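Local coordinates for major royal jelly protein 1 (Apis mellifera, PDB 5YYL) that is the most abundant protein of royal jelly, probably nourishes bee larvae, and binds a sterol, at residues 32-38 with 398-404; 356-362 with 375-381; 75-80 with 104-108. All coordinates share one frame; numbering follows the deposited sequence.

Contact 1: residues 32-38 with 398-404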
loop_
_atom_site.group_PDB
_atom_site.type_symbol
_atom_site.label_atom_id
_atom_site.label_comp_id
_atom_site.label_asym_id
_atom_site.label_seq_id
_atom_site.Cartn_x
_atom_site.Cartn_y
_atom_site.Cartn_z
ATOM N N PRO A 32 10.946 24.722 -17.894
ATOM C CA PRO A 32 10.551 24.961 -16.513
ATOM C C PRO A 32 11.711 25.220 -15.536
ATOM O O PRO A 32 12.704 24.488 -15.481
ATOM C CB PRO A 32 9.830 23.666 -16.110
ATOM C CG PRO A 32 10.188 22.676 -17.126
ATOM C CD PRO A 32 10.404 23.447 -18.391
ATOM N N ILE A 33 11.534 26.276 -14.763
ATOM C CA ILE A 33 12.468 26.674 -13.734
ATOM C C ILE A 33 12.357 25.755 -12.537
ATOM O O ILE A 33 11.272 25.454 -12.081
ATOM C CB ILE A 33 12.238 28.142 -13.349
ATOM C CG1 ILE A 33 12.874 29.042 -14.422
ATOM C CG2 ILE A 33 12.828 28.426 -11.991
ATOM C CD1 ILE A 33 12.109 30.319 -14.728
ATOM N N LEU A 34 13.519 25.324 -12.062
ATOM C CA LEU A 34 13.683 24.523 -10.861
ATOM C C LEU A 34 14.077 25.432 -9.688
ATOM O O LEU A 34 13.607 25.233 -8.576
ATOM C CB LEU A 34 14.761 23.482 -11.119
ATOM C CG LEU A 34 14.956 22.363 -10.119
ATOM C CD1 LEU A 34 13.743 21.471 -10.048
ATOM C CD2 LEU A 34 16.178 21.534 -10.445
ATOM N N HIS A 35 14.962 26.403 -9.936
ATOM C CA HIS A 35 15.372 27.398 -8.934
ATOM C C HIS A 35 15.715 28.700 -9.620
ATOM O O HIS A 35 16.305 28.708 -10.697
ATOM C CB HIS A 35 16.592 26.937 -8.142
ATOM C CG HIS A 35 16.357 25.698 -7.343
ATOM N ND1 HIS A 35 15.508 25.659 -6.260
ATOM C CD2 HIS A 35 16.843 24.443 -7.486
ATOM C CE1 HIS A 35 15.492 24.434 -5.762
ATOM N NE2 HIS A 35 16.295 23.677 -6.487
ATOM N N GLU A 36 15.338 29.801 -8.974
ATOM C CA GLU A 36 15.608 31.141 -9.462
ATOM C C GLU A 36 16.313 31.925 -8.388
ATOM O O GLU A 36 16.173 31.636 -7.200
ATOM C CB GLU A 36 14.307 31.851 -9.780
ATOM C CG GLU A 36 13.933 31.822 -11.240
ATOM C CD GLU A 36 12.561 32.430 -11.507
ATOM O OE1 GLU A 36 11.799 32.673 -10.547
ATOM O OE2 GLU A 36 12.231 32.638 -12.697
ATOM N N TRP A 37 17.069 32.924 -8.822
ATOM C CA TRP A 37 17.682 33.865 -7.916
ATOM C C TRP A 37 17.670 35.253 -8.509
ATOM O O TRP A 37 17.853 35.433 -9.717
ATOM C CB TRP A 37 19.113 33.494 -7.647
ATOM C CG TRP A 37 19.330 32.319 -6.795
ATOM C CD1 TRP A 37 19.490 32.301 -5.444
ATOM C CD2 TRP A 37 19.513 30.976 -7.238
ATOM N NE1 TRP A 37 19.742 31.022 -5.008
ATOM C CE2 TRP A 37 19.764 30.187 -6.091
ATOM C CE3 TRP A 37 19.490 30.358 -8.494
ATOM C CZ2 TRP A 37 19.988 28.812 -6.164
ATOM C CZ3 TRP A 37 19.717 28.992 -8.563
ATOM C CH2 TRP A 37 19.963 28.235 -7.406
ATOM N N LYS A 38 17.431 36.227 -7.634
ATOM C CA LYS A 38 17.734 37.623 -7.916
ATOM C C LYS A 38 19.205 37.838 -7.587
ATOM O O LYS A 38 19.903 38.539 -8.309
ATOM C CB LYS A 38 16.843 38.547 -7.096
ATOM C CG LYS A 38 15.366 38.354 -7.386
ATOM C CD LYS A 38 14.497 39.418 -6.730
ATOM C CE LYS A 38 13.136 39.538 -7.404
ATOM N NZ LYS A 38 12.503 40.884 -7.247
ATOM N N VAL A 398 15.236 38.887 -11.796
ATOM C CA VAL A 398 15.733 37.516 -11.724
ATOM C C VAL A 398 16.910 37.389 -12.690
ATOM O O VAL A 398 16.791 37.734 -13.877
ATOM C CB VAL A 398 14.679 36.473 -12.138
ATOM C CG1 VAL A 398 15.191 35.066 -11.838
ATOM C CG2 VAL A 398 13.351 36.713 -11.431
ATOM N N ASN A 399 18.025 36.874 -12.175
ATOM C CA ASN A 399 19.292 36.885 -12.893
ATOM C C ASN A 399 19.872 35.509 -13.185
ATOM O O ASN A 399 20.453 35.306 -14.250
ATOM C CB ASN A 399 20.296 37.717 -12.104
ATOM C CG ASN A 399 19.868 39.161 -11.977
ATOM O OD1 ASN A 399 19.442 39.787 -12.960
ATOM N ND2 ASN A 399 19.964 39.698 -10.762
ATOM N N PHE A 400 19.714 34.579 -12.249
ATOM C CA PHE A 400 20.319 33.280 -12.327
ATOM C C PHE A 400 19.237 32.226 -12.199
ATOM O O PHE A 400 18.433 32.271 -11.269
ATOM C CB PHE A 400 21.348 33.152 -11.201
ATOM C CG PHE A 400 22.220 34.368 -11.050
ATOM C CD1 PHE A 400 23.263 34.597 -11.924
ATOM C CD2 PHE A 400 21.979 35.297 -10.047
ATOM C CE1 PHE A 400 24.054 35.730 -11.802
ATOM C CE2 PHE A 400 22.777 36.431 -9.915
ATOM C CZ PHE A 400 23.823 36.640 -10.785
ATOM N N ARG A 401 19.219 31.273 -13.132
ATOM C CA ARG A 401 18.147 30.282 -13.231
ATOM C C ARG A 401 18.692 28.890 -13.434
ATOM O O ARG A 401 19.590 28.697 -14.229
ATOM C CB ARG A 401 17.262 30.618 -14.419
ATOM C CG ARG A 401 16.619 31.993 -14.364
ATOM C CD ARG A 401 15.644 32.137 -15.510
ATOM N NE ARG A 401 14.811 33.325 -15.391
ATOM C CZ ARG A 401 15.220 34.570 -15.607
ATOM N NH1 ARG A 401 16.489 34.839 -15.939
ATOM N NH2 ARG A 401 14.345 35.564 -15.469
ATOM N N ILE A 402 18.149 27.917 -12.715
ATOM C CA ILE A 402 18.369 26.513 -13.045
ATOM C C ILE A 402 17.073 26.009 -13.666
ATOM O O ILE A 402 16.072 25.880 -12.982
ATOM C CB ILE A 402 18.724 25.667 -11.818
ATOM C CG1 ILE A 402 20.072 26.124 -11.243
ATOM C CG2 ILE A 402 18.742 24.186 -12.194
ATOM C CD1 ILE A 402 20.483 25.424 -9.952
ATOM N N MET A 403 17.097 25.760 -14.967
ATOM C CA MET A 403 15.958 25.197 -15.662
ATOM C C MET A 403 16.187 23.702 -15.852
ATOM O O MET A 403 17.260 23.179 -15.544
ATOM C CB MET A 403 15.746 25.886 -16.993
ATOM C CG MET A 403 15.434 27.363 -16.844
ATOM S SD MET A 403 15.646 28.220 -18.412
ATOM C CE MET A 403 17.267 28.885 -18.081
ATOM N N ASN A 404 15.135 23.007 -16.274
ATOM C CA ASN A 404 15.235 21.587 -16.574
ATOM C C ASN A 404 14.153 21.154 -17.530
ATOM O O ASN A 404 13.238 21.917 -17.821
ATOM C CB ASN A 404 15.271 20.704 -15.294
ATOM C CG ASN A 404 13.963 20.706 -14.525
ATOM O OD1 ASN A 404 13.117 21.607 -14.684
ATOM N ND2 ASN A 404 13.776 19.682 -13.681
#
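Trp37 and Ile402 meet on one face of an antiparallel strand pair. Ile402 CD1 comes up to the edge of the indole, near its plane, 3.8 Å from Trp37 CH2. CG1 of Ile402 lies anti to the carbonyl carbon (chi1 -65°), and this carries its CD1 to the far end of the six-membered ring. Phe400 O also sits in the indole plane, at the CE3 edge. The CG2 branch of Ile402 turns the other way, to Leu34 CD2. On the opposite face, Glu36 and Arg401 run side by side and point the same way. Their salt bridge is long, with Glu36 OE2 3.8 Å from Arg401 NE, and the carboxylate and guanidinium planes are 77° apart. Val398 CG1 lies across the Glu36 chain, 3.5 Å from Glu36 CG, and also over one face of the guanidinium. Farther along this face, Ile33 CG1 packs on Met403 CG.

Two classic beta bulges break the register. Leu34 N and His35 N both bond Ile402 O, and Asn399 N and Phe400 N both bond Trp37 O. The side-chain amide of Asn399 adds a bond at the end of the pair: its ND2 gives to Lys38 O at 2.7 Å, on a lone pair.

Strand 33-37 is thus joined to a strand from near the C terminus, as in the ring closure of beta-propellers. On its other side, strand 400-406 bonds strand 373-383. Trp37 NE1 bonds Pro102 O, and the indole stacks on Phe40. Ile93 of strand 90-94 touches Trp37, and Ile69 of strand 65-72 touches Ile402.

Contact 2: residues 356-362 with 375-381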
loop_
_atom_site.group_PDB
_atom_site.type_symbol
_atom_site.label_atom_id
_atom_site.label_comp_id
_atom_site.label_asym_id
_atom_site.label_seq_id
_atom_site.Cartn_x
_atom_site.Cartn_y
_atom_site.Cartn_z
ATOM N N SER A 356 26.120 26.440 -17.927
ATOM C CA SER A 356 26.307 25.024 -17.626
ATOM C C SER A 356 25.138 24.154 -17.976
ATOM O O SER A 356 24.016 24.616 -17.969
ATOM C CB SER A 356 26.645 24.826 -16.154
ATOM O OG SER A 356 27.413 23.654 -16.024
ATOM N N MET A 357 25.425 22.898 -18.305
ATOM C CA MET A 357 24.415 21.885 -18.573
ATOM C C MET A 357 24.864 20.517 -18.103
ATOM O O MET A 357 26.038 20.171 -18.230
ATOM C CB MET A 357 24.121 21.818 -20.057
ATOM C CG MET A 357 23.344 23.010 -20.528
ATOM S SD MET A 357 22.994 22.902 -22.289
ATOM C CE MET A 357 21.489 23.860 -22.184
ATOM N N LYS A 358 23.938 19.756 -17.537
ATOM C CA LYS A 358 24.193 18.372 -17.155
ATOM C C LYS A 358 22.977 17.539 -17.525
ATOM O O LYS A 358 21.871 18.066 -17.611
ATOM C CB LYS A 358 24.455 18.251 -15.652
ATOM C CG LYS A 358 25.537 19.166 -15.110
ATOM C CD LYS A 358 26.910 18.714 -15.552
ATOM C CE LYS A 358 27.986 19.723 -15.193
ATOM N NZ LYS A 358 28.288 19.698 -13.728
ATOM N N ILE A 359 23.180 16.244 -17.745
ATOM C CA ILE A 359 22.092 15.326 -18.019
ATOM C C ILE A 359 22.147 14.161 -17.053
ATOM O O ILE A 359 23.168 13.519 -16.895
ATOM C CB ILE A 359 22.082 14.849 -19.500
ATOM C CG1 ILE A 359 21.688 16.041 -20.390
ATOM C CG2 ILE A 359 21.091 13.694 -19.706
ATOM C CD1 ILE A 359 21.560 15.747 -21.862
ATOM N N LYS A 360 21.001 13.889 -16.450
ATOM C CA LYS A 360 20.827 12.856 -15.442
ATOM C C LYS A 360 19.767 11.883 -15.907
ATOM O O LYS A 360 18.927 12.237 -16.710
ATOM C CB LYS A 360 20.377 13.525 -14.130
ATOM C CG LYS A 360 21.361 14.570 -13.592
ATOM C CD LYS A 360 22.650 13.940 -13.053
ATOM C CE LYS A 360 23.799 14.939 -13.053
ATOM N NZ LYS A 360 24.972 14.406 -12.317
ATOM N N GLU A 361 19.823 10.663 -15.394
ATOM C CA GLU A 361 18.792 9.651 -15.603
ATOM C C GLU A 361 17.908 9.554 -14.356
ATOM O O GLU A 361 18.405 9.610 -13.227
ATOM C CB GLU A 361 19.429 8.304 -15.892
ATOM C CG GLU A 361 20.164 8.227 -17.205
ATOM C CD GLU A 361 20.907 6.908 -17.329
ATOM O OE1 GLU A 361 20.548 6.110 -18.232
ATOM O OE2 GLU A 361 21.834 6.659 -16.508
ATOM N N ALA A 362 16.606 9.381 -14.553
ATOM C CA ALA A 362 15.674 9.245 -13.438
ATOM C C ALA A 362 16.037 8.007 -12.639
ATOM O O ALA A 362 16.540 7.051 -13.203
ATOM C CB ALA A 362 14.241 9.153 -13.941
ATOM N N ARG A 375 13.871 8.334 -19.381
ATOM C CA ARG A 375 14.567 8.508 -18.093
ATOM C C ARG A 375 15.422 9.775 -18.014
ATOM O O ARG A 375 15.569 10.336 -16.932
ATOM C CB ARG A 375 15.421 7.281 -17.758
ATOM C CG ARG A 375 14.578 6.030 -17.501
ATOM C CD ARG A 375 15.343 4.684 -17.506
ATOM N NE ARG A 375 16.751 4.659 -17.043
ATOM C CZ ARG A 375 17.166 4.825 -15.785
ATOM N NH1 ARG A 375 16.282 5.070 -14.818
ATOM N NH2 ARG A 375 18.464 4.762 -15.492
ATOM N N GLU A 376 15.965 10.221 -19.141
ATOM C CA GLU A 376 16.966 11.290 -19.165
ATOM C C GLU A 376 16.336 12.668 -19.134
ATOM O O GLU A 376 15.378 12.926 -19.859
ATOM C CB GLU A 376 17.833 11.214 -20.421
ATOM C CG GLU A 376 18.971 10.218 -20.329
ATOM C CD GLU A 376 19.794 10.175 -21.613
ATOM O OE1 GLU A 376 21.062 10.254 -21.480
ATOM O OE2 GLU A 376 19.189 10.075 -22.733
ATOM N N TYR A 377 16.906 13.543 -18.307
ATOM C CA TYR A 377 16.518 14.951 -18.225
ATOM C C TYR A 377 17.735 15.850 -18.131
ATOM O O TYR A 377 18.800 15.431 -17.667
ATOM C CB TYR A 377 15.596 15.201 -17.021
ATOM C CG TYR A 377 16.165 14.864 -15.661
ATOM C CD1 TYR A 377 16.121 13.566 -15.159
ATOM C CD2 TYR A 377 16.708 15.859 -14.847
ATOM C CE1 TYR A 377 16.633 13.274 -13.901
ATOM C CE2 TYR A 377 17.215 15.573 -13.572
ATOM C CZ TYR A 377 17.185 14.290 -13.110
ATOM O OH TYR A 377 17.703 14.005 -11.866
ATOM N N ILE A 378 17.546 17.103 -18.538
ATOM C CA ILE A 378 18.636 18.065 -18.639
ATOM C C ILE A 378 18.461 19.187 -17.624
ATOM O O ILE A 378 17.348 19.656 -17.433
ATOM C CB ILE A 378 18.720 18.639 -20.073
ATOM C CG1 ILE A 378 20.060 19.318 -20.317
ATOM C CG2 ILE A 378 17.574 19.619 -20.372
ATOM C CD1 ILE A 378 20.247 19.716 -21.761
ATOM N N LEU A 379 19.557 19.579 -16.967
ATOM C CA LEU A 379 19.603 20.728 -16.062
ATOM C C LEU A 379 20.419 21.830 -16.726
ATOM O O LEU A 379 21.522 21.588 -17.192
ATOM C CB LEU A 379 20.299 20.328 -14.756
ATOM C CG LEU A 379 19.692 19.189 -13.930
ATOM C CD1 LEU A 379 20.670 18.694 -12.885
ATOM C CD2 LEU A 379 18.383 19.639 -13.314
ATOM N N VAL A 380 19.905 23.047 -16.735
ATOM C CA VAL A 380 20.547 24.166 -17.429
ATOM C C VAL A 380 20.742 25.353 -16.479
ATOM O O VAL A 380 19.771 25.872 -15.944
ATOM C CB VAL A 380 19.687 24.623 -18.619
ATOM C CG1 VAL A 380 20.378 25.739 -19.381
ATOM C CG2 VAL A 380 19.386 23.445 -19.528
ATOM N N LEU A 381 21.994 25.764 -16.258
ATOM C CA LEU A 381 22.301 27.015 -15.555
ATOM C C LEU A 381 22.389 28.095 -16.588
ATOM O O LEU A 381 23.184 28.010 -17.520
ATOM C CB LEU A 381 23.635 26.974 -14.795
ATOM C CG LEU A 381 24.054 28.308 -14.150
ATOM C CD1 LEU A 381 23.053 28.743 -13.094
ATOM C CD2 LEU A 381 25.435 28.205 -13.533
#
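Residues 356-361 and 376-381 pair antiparallel without a bulge, their axes 4.6 Å apart at closest approach and their directions 152° apart. Backbone hydrogen bonds such as Leu379 N to Lys358 O (2.8 Å) hold the middle, while Ser356 N to Leu381 O is weak. The Tyr377 ring lies against Lys360. With CG between the backbone N and the carbonyl carbon (chi1 60°), it folds back over the partner strand. Lys360 CB sits over one ring face, 3.9 Å from the ring centroid, in a CH-pi contact. Lys360 then bends away, and its NZ pairs with Asp70, as does that of Lys358. On the other face, Met357 CE reaches Val380 CG2, and Ile359 CG1 meets Ile378 CG1 at 3.7 Å. At the loop end of the hairpin, Arg375 bends at chi3 so that Glu361 CB lies over one guanidinium face. The Glu361 OE1 to Arg375 NH2 salt bridge is long, 3.7 Å. The Arg375 side chain is about 4 Å from a bound sterol. Ala362 packs on the chain of another protein. Val310 of strand 306-311 covers Met357, Ile359 and Ile378, strand 65-72 covers Tyr377 and Leu379, and strand 400-406 extends the sheet.

Contact 3: residues 75-80 with 104-108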
loop_
_atom_site.group_PDB
_atom_site.type_symbol
_atom_site.label_atom_id
_atom_site.label_comp_id
_atom_site.label_asym_id
_atom_site.label_seq_id
_atom_site.Cartn_x
_atom_site.Cartn_y
_atom_site.Cartn_z
ATOM N N LYS A 75 20.857 16.728 -3.281
ATOM C CA LYS A 75 21.766 17.862 -3.392
ATOM C C LYS A 75 21.750 18.435 -4.807
ATOM O O LYS A 75 21.773 17.689 -5.777
ATOM C CB LYS A 75 23.186 17.425 -3.009
ATOM C CG LYS A 75 23.284 16.824 -1.614
ATOM C CD LYS A 75 24.632 16.145 -1.365
ATOM C CE LYS A 75 24.596 15.211 -0.151
ATOM N NZ LYS A 75 24.072 15.869 1.090
ATOM N N ILE A 76 21.666 19.759 -4.903
ATOM C CA ILE A 76 21.909 20.502 -6.129
ATOM C C ILE A 76 23.146 21.344 -5.843
ATOM O O ILE A 76 23.087 22.235 -5.007
ATOM C CB ILE A 76 20.734 21.460 -6.466
ATOM C CG1 ILE A 76 19.438 20.702 -6.770
ATOM C CG2 ILE A 76 21.091 22.384 -7.625
ATOM C CD1 ILE A 76 19.415 19.947 -8.082
ATOM N N PHE A 77 24.257 21.072 -6.527
ATOM C CA PHE A 77 25.492 21.848 -6.341
ATOM C C PHE A 77 25.436 23.143 -7.127
ATOM O O PHE A 77 24.846 23.190 -8.186
ATOM C CB PHE A 77 26.721 21.024 -6.694
ATOM C CG PHE A 77 26.923 19.860 -5.772
ATOM C CD1 PHE A 77 27.540 20.029 -4.524
ATOM C CD2 PHE A 77 26.455 18.598 -6.109
ATOM C CE1 PHE A 77 27.703 18.958 -3.657
ATOM C CE2 PHE A 77 26.635 17.511 -5.249
ATOM C CZ PHE A 77 27.263 17.696 -4.022
ATOM N N VAL A 78 25.994 24.207 -6.573
ATOM C CA VAL A 78 26.105 25.493 -7.261
ATOM C C VAL A 78 27.474 26.047 -6.934
ATOM O O VAL A 78 27.775 26.241 -5.761
ATOM C CB VAL A 78 25.032 26.493 -6.794
ATOM C CG1 VAL A 78 25.211 27.835 -7.494
ATOM C CG2 VAL A 78 23.630 25.936 -7.052
ATOM N N THR A 79 28.314 26.264 -7.948
ATOM C CA THR A 79 29.671 26.769 -7.721
ATOM C C THR A 79 29.736 28.241 -8.053
ATOM O O THR A 79 29.132 28.688 -9.020
ATOM C CB THR A 79 30.765 26.039 -8.507
ATOM O OG1 THR A 79 30.718 26.422 -9.885
ATOM C CG2 THR A 79 30.644 24.562 -8.360
ATOM N N MET A 80 30.477 28.980 -7.236
ATOM C CA MET A 80 30.565 30.419 -7.390
ATOM C C MET A 80 31.998 30.830 -7.752
ATOM O O MET A 80 32.988 30.334 -7.156
ATOM C CB MET A 80 30.104 31.116 -6.114
ATOM C CG MET A 80 29.363 32.420 -6.375
ATOM S SD MET A 80 27.672 32.296 -7.006
ATOM C CE MET A 80 27.081 30.826 -6.162
ATOM N N LEU A 104 22.405 29.349 -0.259
ATOM C CA LEU A 104 23.408 28.325 -0.465
ATOM C C LEU A 104 24.039 27.962 0.842
ATOM O O LEU A 104 23.943 28.690 1.794
ATOM C CB LEU A 104 24.504 28.817 -1.411
ATOM C CG LEU A 104 24.067 29.336 -2.777
ATOM C CD1 LEU A 104 25.298 29.421 -3.659
ATOM C CD2 LEU A 104 23.005 28.448 -3.406
ATOM N N GLN A 105 24.732 26.841 0.851
ATOM C CA GLN A 105 25.317 26.274 2.044
ATOM C C GLN A 105 26.588 25.584 1.561
ATOM O O GLN A 105 26.517 24.720 0.689
ATOM C CB GLN A 105 24.330 25.275 2.650
ATOM C CG GLN A 105 24.899 24.303 3.676
ATOM C CD GLN A 105 24.176 22.970 3.646
ATOM O OE1 GLN A 105 22.948 22.926 3.599
ATOM N NE2 GLN A 105 24.938 21.874 3.656
ATOM N N PRO A 106 27.754 25.966 2.102
ATOM C CA PRO A 106 29.034 25.400 1.640
ATOM C C PRO A 106 29.151 23.893 1.757
ATOM O O PRO A 106 28.710 23.326 2.750
ATOM C CB PRO A 106 30.050 26.052 2.581
ATOM C CG PRO A 106 29.432 27.363 2.902
ATOM C CD PRO A 106 27.962 27.089 3.036
ATOM N N TYR A 107 29.754 23.257 0.762
ATOM C CA TYR A 107 29.974 21.802 0.771
ATOM C C TYR A 107 31.491 21.537 0.841
ATOM O O TYR A 107 32.247 22.208 0.149
ATOM C CB TYR A 107 29.367 21.162 -0.495
ATOM C CG TYR A 107 29.444 19.652 -0.556
ATOM C CD1 TYR A 107 28.441 18.875 -0.016
ATOM C CD2 TYR A 107 30.511 19.000 -1.185
ATOM C CE1 TYR A 107 28.476 17.483 -0.085
ATOM C CE2 TYR A 107 30.580 17.609 -1.244
ATOM C CZ TYR A 107 29.551 16.862 -0.696
ATOM O OH TYR A 107 29.581 15.490 -0.739
ATOM N N PRO A 108 31.957 20.584 1.656
ATOM C CA PRO A 108 31.151 19.801 2.612
ATOM C C PRO A 108 30.684 20.621 3.821
ATOM O O PRO A 108 29.511 20.576 4.182
ATOM C CB PRO A 108 32.124 18.716 3.060
ATOM C CG PRO A 108 32.999 18.490 1.871
ATOM C CD PRO A 108 33.085 19.795 1.122
#
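Phe77 and Tyr107 form a T-shaped aromatic pair. Phe77 turns its edge to the face of Tyr107, with the ring planes at 86° and the centroids 4.9 Å apart. The leading atom is Phe77 CE1. It stands over the centre of the tyrosine ring and is 3.6 Å from Tyr107 CG. CG of Tyr107 is anti to the backbone N (chi1 -176°), which sends the ring toward residues 75-80; the turn about CB-CG sets its face to Phe77. The next peptide bond, before Pro108, is cis. The aliphatic chain of Lys75 passes beside the same tyrosine, its CD 4.3 Å from Tyr107 CE1.

Residues 75-80 and 104-106 belong to one four-stranded antiparallel sheet, a blade of the beta-propeller; Tyr107 lies just past the end of strand 102-106. Strands 75-81 and 102-106 are not neighbours in the sheet, because strand 90-94 lies between them. The touching parts run 101° apart, and the nearest CA atoms, those of Val78 and Leu104, are 7.8 Å apart. No hydrogen bond crosses between the segments, so side chains alone make the contact.

The aliphatic contacts centre on Leu104. Its CD1 meets the methyl of Met80, with Met80 CE 3.4 Å away. The methionine chain bends at chi2 and chi3 to bring that methyl round. The same Leu104 CD1 lies 4.2 Å from Val78 CG1, and those two side chains cross at about a right angle.

Backbone hydrogen bonds join the first segment to the strands beside it: Phe77 to Asp70, and Val78 to Asn91. Leu104 also packs on Phe40 and Asn91. Phe77 is covered by Val92, by Leu159 and by Leu127 of strand 124-129.

How the contacts relate
From the N terminus, residues 32-38 come first but wait for their partner until 398-404, so contact 1 closes a loop over most of the chain. Contacts 3 and 2 both nest inside that loop, in series: contact 3 closes within the sheet that runs from strand 65-72 to strand 102-106, before contact 2 opens the hairpin of strands 353-361 and 373-383. Contacts 1 and 2 share one sheet, where Met403 N probably bonds Val380 O. Contact 1 also touches contact 3, with Ile402 CD1 on Ile76 CG2 and Trp37 CZ2 on Leu104 CD2, and so joins two blades. Contacts 2 and 3 do not touch; their centres are about 17 Å apart.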